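Sarcosine oxidase (PDB 1Y56) probably oxidises L-proline with its bound FAD, as the beta subunit of an L-proline dehydrogenase complex that also carries FMN. Local coordinates at residues E168-K173 against K186-I191; L207-A212 against N325-A330. One frame throughout, in Å; residues are numbered along the deposited sequence.

Contact 1: residues E168-K173 against K186-I191; sequences EYTEVK and KTNKGI. With FAD (flavin-adenine dinucleotide), chain I.
The hairpin of strands 172-177 and 182-187 holds Val-172 against Thr-187 as an antiparallel, non-hydrogen-bonded pair, CA to CA 4.4 Å. Their side chains diverge. On one side of this pair Lys-173 N bonds to Lys-186 O. On the other, Asn-188 N donates to Glu-171 O at 3.1 Å. Thr-187 turns its side chain back into its own turn. Its OG1 lies between the backbone N and the carbonyl carbon (chi1 82°). There it accepts from Lys-189 N, which makes an ST turn, and donates to Gly-190 O at 2.8 Å. Gly-190 O also takes the amide of Thr-187, so two donors of one residue grip it. Lys-189 runs extended beyond CG, its CD near Thr-170 OG1. Its NZ reaches Tyr-169 O at 3.1 Å, from above the carbonyl plane rather than on a lone pair. Lys-173 CD packs on Asn-188 CB, the two side chains crossing at about a right angle.

Val-172 turns its backbone polar groups to the adenine of FAD. Its N donates to N1A of FAD at 3.0 Å, and N6A of FAD donates to Val-172 O at 3.1 Å. Glu-171 CG lies beside N6A, while its carboxylate makes a salt bridge with a basic side chain of another protein chain. This backbone reading of the adenine edge, at the start of a three-stranded antiparallel meander, is typical of FAD-dependent oxidoreductases with a Rossmann-type domain.

Contact 2: residues L207-A212 against N325-A330; sequences LINAMA and NDYYIA
Helix 207-212 and strand 327-330 run nearly antiparallel, 168° between their N-to-C directions. Their axes come within 11.0 Å, so side chains alone bridge the gap. The nearest CA pairs are Ala-212 with Tyr-327 and Asn-209 with Ile-329.

Tyr-327 carries most of the contact. With CG anti to the backbone N (chi1 -170°), its ring reaches from the strand to the helix. OH donates to Asn-209 OD1 at 2.6 Å. The amide oxygen lies at the edge of the ring, in its plane, and the amide and ring planes are 70° apart. The hydroxyl lies somewhat tilted from the amide plane. Over one ring face sits the methyl of Ala-212, CB to CE1 of Tyr-327 4.0 Å. Ile-208 brings CG2 to within 3.7 Å of the Tyr-327 hydroxyl. Two residues further along the strand, Ile-329 sets CD1 against Asn-209 ND2, also at 3.7 Å. All five residues are buried. A phenylalanine in place of Tyr-327 would probably leave the buried Asn-209 OD1 without its hydrogen bond and the amide freer to turn.

Ile-208 also touches FAD, and Tyr-327 packs on Val-197 and Asn-199 of the neighbouring parallel strand. A helix laid antiparallel to the parallel strands of a mixed sheet in this way is the strand-and-helix layering of the Rossmann-type FAD-binding domain.

From the N terminus, the chain first forms strands 8-11 and 31-34 of the nucleotide-binding sheet. Contact 1 then closes a short loop, with 12 residues between its segments, within the antiparallel meander. Contact 2 opens only afterwards. The two are in series and neither nest nor cross. Contact 2 spans 112 residues, which include most strands of the separate eight-stranded sheet, and brings strand 327-331 back beside strand 196-199, under helix 205-212. The helix joins the two contacts. Met-211 packs its CG on Lys-173 O at 3.4 Å, and its CE lies near Val-172 O. Helix 205-212 thus packs between the meander and the parallel strands.

Contact 1: residues E168-K173 against K186-I191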
loop_
_atom_site.group_PDB
_atom_site.type_symbol
_atom_site.label_atom_id
_atom_site.label_comp_id
_atom_site.label_asym_id
_atom_site.label_seq_id
_atom_site.Cartn_x
_atom_site.Cartn_y
_atom_site.Cartn_z
ATOM N N GLU B 168 0.884 -25.626 32.158
ATOM C CA GLU B 168 -0.229 -25.035 31.435
ATOM C C GLU B 168 -0.052 -24.674 29.975
ATOM O O GLU B 168 -0.750 -25.218 29.136
ATOM C CB GLU B 168 -0.921 -23.925 32.212
ATOM C CG GLU B 168 -2.271 -24.383 32.723
ATOM C CD GLU B 168 -2.896 -23.419 33.703
ATOM O OE1 GLU B 168 -2.166 -22.564 34.233
ATOM O OE2 GLU B 168 -4.115 -23.519 33.955
ATOM N N TYR B 169 0.814 -23.764 29.600
ATOM C CA TYR B 169 0.801 -23.517 28.163
ATOM C C TYR B 169 1.864 -24.377 27.477
ATOM O O TYR B 169 2.840 -23.903 26.901
ATOM C CB TYR B 169 0.759 -22.019 27.817
ATOM C CG TYR B 169 -0.632 -21.414 28.032
ATOM C CD1 TYR B 169 -1.117 -21.175 29.322
ATOM C CD2 TYR B 169 -1.463 -21.086 26.945
ATOM C CE1 TYR B 169 -2.381 -20.633 29.531
ATOM C CE2 TYR B 169 -2.738 -20.534 27.145
ATOM C CZ TYR B 169 -3.190 -20.319 28.444
ATOM O OH TYR B 169 -4.451 -19.792 28.680
ATOM N N THR B 170 1.632 -25.677 27.579
ATOM C CA THR B 170 2.607 -26.691 27.234
ATOM C C THR B 170 1.919 -27.787 26.410
ATOM O O THR B 170 1.077 -28.539 26.920
ATOM C CB THR B 170 3.266 -27.282 28.522
ATOM O OG1 THR B 170 3.534 -26.221 29.447
ATOM C CG2 THR B 170 4.565 -28.027 28.206
ATOM N N GLU B 171 2.279 -27.854 25.129
ATOM C CA GLU B 171 1.664 -28.789 24.189
ATOM C C GLU B 171 2.584 -29.967 23.911
ATOM O O GLU B 171 3.796 -29.796 23.753
ATOM C CB GLU B 171 1.310 -28.076 22.889
ATOM C CG GLU B 171 0.527 -28.923 21.923
ATOM C CD GLU B 171 -0.196 -28.101 20.874
ATOM O OE1 GLU B 171 -0.571 -26.945 21.171
ATOM O OE2 GLU B 171 -0.401 -28.615 19.752
ATOM N N VAL B 172 1.999 -31.160 23.880
ATOM C CA VAL B 172 2.712 -32.343 23.462
ATOM C C VAL B 172 2.686 -32.392 21.947
ATOM O O VAL B 172 1.643 -32.174 21.316
ATOM C CB VAL B 172 2.089 -33.602 24.044
ATOM C CG1 VAL B 172 2.620 -34.865 23.359
ATOM C CG2 VAL B 172 2.352 -33.638 25.523
ATOM N N LYS B 173 3.853 -32.666 21.376
ATOM C CA LYS B 173 4.023 -32.725 19.937
ATOM C C LYS B 173 4.544 -34.085 19.459
ATOM O O LYS B 173 4.223 -34.505 18.356
ATOM C CB LYS B 173 4.911 -31.563 19.468
ATOM C CG LYS B 173 4.109 -30.284 19.147
ATOM C CD LYS B 173 4.807 -28.973 19.584
ATOM C CE LYS B 173 5.903 -28.476 18.611
ATOM N NZ LYS B 173 7.114 -29.343 18.607
ATOM N N LYS B 186 8.077 -35.305 24.018
ATOM C CA LYS B 186 8.559 -34.122 23.313
ATOM C C LYS B 186 7.466 -33.058 23.357
ATOM O O LYS B 186 6.298 -33.354 23.084
ATOM C CB LYS B 186 8.896 -34.506 21.861
ATOM C CG LYS B 186 10.010 -33.690 21.203
ATOM C CD LYS B 186 9.492 -32.421 20.486
ATOM C CE LYS B 186 10.602 -31.370 20.295
ATOM N NZ LYS B 186 11.747 -31.881 19.482
ATOM N N THR B 187 7.821 -31.836 23.740
ATOM C CA THR B 187 6.832 -30.741 23.771
ATOM C C THR B 187 7.316 -29.479 23.047
ATOM O O THR B 187 8.443 -29.421 22.537
ATOM C CB THR B 187 6.388 -30.335 25.210
ATOM O OG1 THR B 187 7.352 -29.445 25.786
ATOM C CG2 THR B 187 6.185 -31.542 26.117
ATOM N N ASN B 188 6.448 -28.475 23.011
ATOM C CA ASN B 188 6.794 -27.158 22.500
ATOM C C ASN B 188 7.740 -26.378 23.410
ATOM O O ASN B 188 8.132 -25.270 23.074
ATOM C CB ASN B 188 5.516 -26.341 22.253
ATOM C CG ASN B 188 4.804 -25.929 23.545
ATOM O OD1 ASN B 188 4.312 -24.823 23.639
ATOM N ND2 ASN B 188 4.741 -26.819 24.526
ATOM N N LYS B 189 8.086 -26.951 24.562
ATOM C CA LYS B 189 8.989 -26.320 25.524
ATOM C C LYS B 189 10.094 -27.273 26.027
ATOM O O LYS B 189 10.554 -27.175 27.173
ATOM C CB LYS B 189 8.181 -25.777 26.694
ATOM C CG LYS B 189 7.504 -24.482 26.392
ATOM C CD LYS B 189 6.486 -24.117 27.460
ATOM C CE LYS B 189 5.929 -22.724 27.189
ATOM N NZ LYS B 189 5.030 -22.244 28.278
ATOM N N GLY B 190 10.517 -28.198 25.171
ATOM C CA GLY B 190 11.578 -29.145 25.525
ATOM C C GLY B 190 11.032 -30.548 25.700
ATOM O O GLY B 190 9.822 -30.764 25.543
ATOM N N ILE B 191 11.912 -31.506 26.013
ATOM C CA ILE B 191 11.482 -32.886 26.223
ATOM C C ILE B 191 11.447 -33.193 27.715
ATOM O O ILE B 191 12.253 -32.664 28.472
ATOM C CB ILE B 191 12.296 -33.939 25.345
ATOM C CG1 ILE B 191 13.047 -34.993 26.190
ATOM C CG2 ILE B 191 13.154 -33.239 24.258
ATOM C CD1 ILE B 191 14.535 -34.659 26.579
HETATM P PA FAD I . -11.167 -32.314 28.005
HETATM O O1A FAD I . -11.338 -31.875 26.581
HETATM O O2A FAD I . -11.886 -31.545 29.083
HETATM O O5B FAD I . -9.597 -32.405 28.322
HETATM C C5B FAD I . -8.660 -32.746 27.314
HETATM C C4B FAD I . -7.551 -31.715 27.387
HETATM O O4B FAD I . -6.423 -32.189 26.661
HETATM C C3B FAD I . -7.942 -30.373 26.773
HETATM O O3B FAD I . -7.964 -29.360 27.793
HETATM C C2B FAD I . -6.873 -30.107 25.727
HETATM O O2B FAD I . -6.315 -28.803 25.782
HETATM C C1B FAD I . -5.771 -31.061 26.101
HETATM N N9A FAD I . -4.927 -31.407 24.938
HETATM C C8A FAD I . -5.323 -31.776 23.705
HETATM N N7A FAD I . -4.218 -31.973 22.947
HETATM C C5A FAD I . -3.140 -31.723 23.716
HETATM C C6A FAD I . -1.766 -31.768 23.503
HETATM N N6A FAD I . -1.268 -32.128 22.293
HETATM N N1A FAD I . -0.932 -31.452 24.512
HETATM C C2A FAD I . -1.403 -31.095 25.726
HETATM N N3A FAD I . -2.723 -31.044 25.965
HETATM C C4A FAD I . -3.598 -31.363 24.974
HETATM N N1 FAD I . -20.263 -34.813 30.774
HETATM C C2 FAD I . -20.927 -35.149 31.896
HETATM O O2 FAD I . -20.474 -36.066 32.605
HETATM N N3 FAD I . -22.062 -34.530 32.278
HETATM C C4 FAD I . -22.605 -33.526 31.564
HETATM O O4 FAD I . -23.657 -32.956 31.941
HETATM C C4X FAD I . -21.988 -33.126 30.384
HETATM N N5 FAD I . -22.474 -32.127 29.605
HETATM C C5X FAD I . -21.828 -31.764 28.465
HETATM C C6 FAD I . -22.360 -30.726 27.690
HETATM C C7 FAD I . -21.719 -30.320 26.515
HETATM C C7M FAD I . -22.308 -29.198 25.689
HETATM C C8 FAD I . -20.539 -30.967 26.120
HETATM C C8M FAD I . -19.819 -30.583 24.887
HETATM C C9 FAD I . -20.008 -32.002 26.889
HETATM C C9A FAD I . -20.637 -32.408 28.066
HETATM N N10 FAD I . -20.100 -33.412 28.791
HETATM C C10 FAD I . -20.737 -33.831 29.984
HETATM C "C1'" FAD I . -18.883 -34.075 28.336
HETATM C "C2'" FAD I . -17.708 -33.692 29.197
HETATM O "O2'" FAD I . -17.425 -32.322 28.943
HETATM C "C3'" FAD I . -16.518 -34.519 28.768
HETATM O "O3'" FAD I . -16.856 -35.911 28.834
HETATM C "C4'" FAD I . -15.338 -34.230 29.677
HETATM O "O4'" FAD I . -15.000 -32.831 29.664
HETATM C "C5'" FAD I . -14.126 -35.036 29.250
HETATM O "O5'" FAD I . -13.046 -34.518 30.015
HETATM P P FAD I . -11.568 -34.733 29.482
HETATM O O1P FAD I . -11.459 -36.170 29.044
HETATM O O2P FAD I . -10.648 -34.157 30.521
HETATM O O3P FAD I . -11.605 -33.853 28.132
#

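Contact 2: residues L207-A212 against N325-A330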
loop_
_atom_site.group_PDB
_atom_site.type_symbol
_atom_site.label_atom_id
_atom_site.label_comp_id
_atom_site.label_asym_id
_atom_site.label_seq_id
_atom_site.Cartn_x
_atom_site.Cartn_y
_atom_site.Cartn_z
ATOM N N LEU B 207 -4.767 -37.795 17.868
ATOM C CA LEU B 207 -3.549 -37.053 17.660
ATOM C C LEU B 207 -2.445 -37.592 18.552
ATOM O O LEU B 207 -1.329 -37.824 18.083
ATOM C CB LEU B 207 -3.779 -35.571 17.926
ATOM C CG LEU B 207 -4.280 -34.676 16.790
ATOM C CD1 LEU B 207 -5.183 -35.416 15.812
ATOM C CD2 LEU B 207 -5.003 -33.478 17.390
ATOM N N ILE B 208 -2.765 -37.814 19.824
ATOM C CA ILE B 208 -1.777 -38.282 20.783
ATOM C C ILE B 208 -1.381 -39.710 20.447
ATOM O O ILE B 208 -0.206 -40.066 20.529
ATOM C CB ILE B 208 -2.296 -38.156 22.240
ATOM C CG1 ILE B 208 -2.753 -36.723 22.522
ATOM C CG2 ILE B 208 -1.224 -38.557 23.255
ATOM C CD1 ILE B 208 -1.710 -35.631 22.190
ATOM N N ASN B 209 -2.372 -40.505 20.046
ATOM C CA ASN B 209 -2.155 -41.885 19.587
ATOM C C ASN B 209 -1.269 -41.964 18.348
ATOM O O ASN B 209 -0.349 -42.791 18.277
ATOM C CB ASN B 209 -3.491 -42.568 19.311
ATOM C CG ASN B 209 -4.263 -42.866 20.578
ATOM O OD1 ASN B 209 -3.688 -43.091 21.641
ATOM N ND2 ASN B 209 -5.578 -42.880 20.467
ATOM N N ALA B 210 -1.550 -41.091 17.387
ATOM C CA ALA B 210 -0.710 -40.920 16.222
ATOM C C ALA B 210 0.745 -40.617 16.580
ATOM O O ALA B 210 1.651 -41.242 16.036
ATOM C CB ALA B 210 -1.262 -39.832 15.354
ATOM N N MET B 211 0.968 -39.663 17.485
ATOM C CA MET B 211 2.317 -39.275 17.880
ATOM C C MET B 211 3.045 -40.417 18.557
ATOM O O MET B 211 4.274 -40.477 18.534
ATOM C CB MET B 211 2.279 -38.115 18.851
ATOM C CG MET B 211 1.771 -36.843 18.285
ATOM S SD MET B 211 1.367 -35.793 19.684
ATOM C CE MET B 211 0.272 -34.584 18.927
ATOM N N ALA B 212 2.273 -41.305 19.178
ATOM C CA ALA B 212 2.816 -42.432 19.919
ATOM C C ALA B 212 3.056 -43.634 19.016
ATOM O O ALA B 212 3.695 -44.604 19.428
ATOM C CB ALA B 212 1.878 -42.811 21.048
ATOM N N ASN B 325 5.462 -49.356 25.753
ATOM C CA ASN B 325 5.738 -49.594 27.159
ATOM C C ASN B 325 5.530 -48.442 28.109
ATOM O O ASN B 325 6.381 -47.553 28.303
ATOM C CB ASN B 325 6.971 -50.445 27.425
ATOM C CG ASN B 325 6.617 -51.909 27.513
ATOM O OD1 ASN B 325 6.104 -52.489 26.553
ATOM N ND2 ASN B 325 6.833 -52.509 28.684
ATOM N N ASP B 326 4.311 -48.538 28.649
ATOM C CA ASP B 326 3.691 -47.767 29.722
ATOM C C ASP B 326 2.839 -46.638 29.164
ATOM O O ASP B 326 2.832 -45.512 29.669
ATOM C CB ASP B 326 4.691 -47.377 30.809
ATOM C CG ASP B 326 5.571 -48.565 31.237
ATOM O OD1 ASP B 326 5.054 -49.711 31.322
ATOM O OD2 ASP B 326 6.789 -48.344 31.464
ATOM N N TYR B 327 2.103 -46.990 28.111
ATOM C CA TYR B 327 1.132 -46.106 27.500
ATOM C C TYR B 327 -0.244 -46.494 27.993
ATOM O O TYR B 327 -0.619 -47.665 27.949
ATOM C CB TYR B 327 1.185 -46.216 25.979
ATOM C CG TYR B 327 0.379 -45.168 25.252
ATOM C CD1 TYR B 327 0.766 -43.840 25.272
ATOM C CD2 TYR B 327 -0.759 -45.507 24.528
ATOM C CE1 TYR B 327 0.041 -42.857 24.602
ATOM C CE2 TYR B 327 -1.500 -44.528 23.847
ATOM C CZ TYR B 327 -1.083 -43.198 23.890
ATOM O OH TYR B 327 -1.777 -42.209 23.225
ATOM N N TYR B 328 -0.989 -45.506 28.474
ATOM C CA TYR B 328 -2.365 -45.731 28.896
ATOM C C TYR B 328 -3.295 -44.773 28.193
ATOM O O TYR B 328 -2.884 -43.710 27.730
ATOM C CB TYR B 328 -2.520 -45.555 30.404
ATOM C CG TYR B 328 -1.697 -46.501 31.239
ATOM C CD1 TYR B 328 -0.340 -46.280 31.436
ATOM C CD2 TYR B 328 -2.283 -47.601 31.846
ATOM C CE1 TYR B 328 0.415 -47.141 32.204
ATOM C CE2 TYR B 328 -1.545 -48.468 32.628
ATOM C CZ TYR B 328 -0.190 -48.236 32.810
ATOM O OH TYR B 328 0.565 -49.093 33.594
ATOM N N ILE B 329 -4.557 -45.154 28.120
ATOM C CA ILE B 329 -5.539 -44.292 27.522
ATOM C C ILE B 329 -6.751 -44.197 28.450
ATOM O O ILE B 329 -7.174 -45.197 29.041
ATOM C CB ILE B 329 -5.903 -44.756 26.068
ATOM C CG1 ILE B 329 -6.673 -43.657 25.316
ATOM C CG2 ILE B 329 -6.645 -46.090 26.085
ATOM C CD1 ILE B 329 -6.749 -43.844 23.810
ATOM N N ALA B 330 -7.256 -42.974 28.602
ATOM C CA ALA B 330 -8.532 -42.698 29.251
ATOM C C ALA B 330 -9.232 -41.601 28.458
ATOM O O ALA B 330 -9.140 -40.419 28.808
ATOM C CB ALA B 330 -8.313 -42.256 30.676
#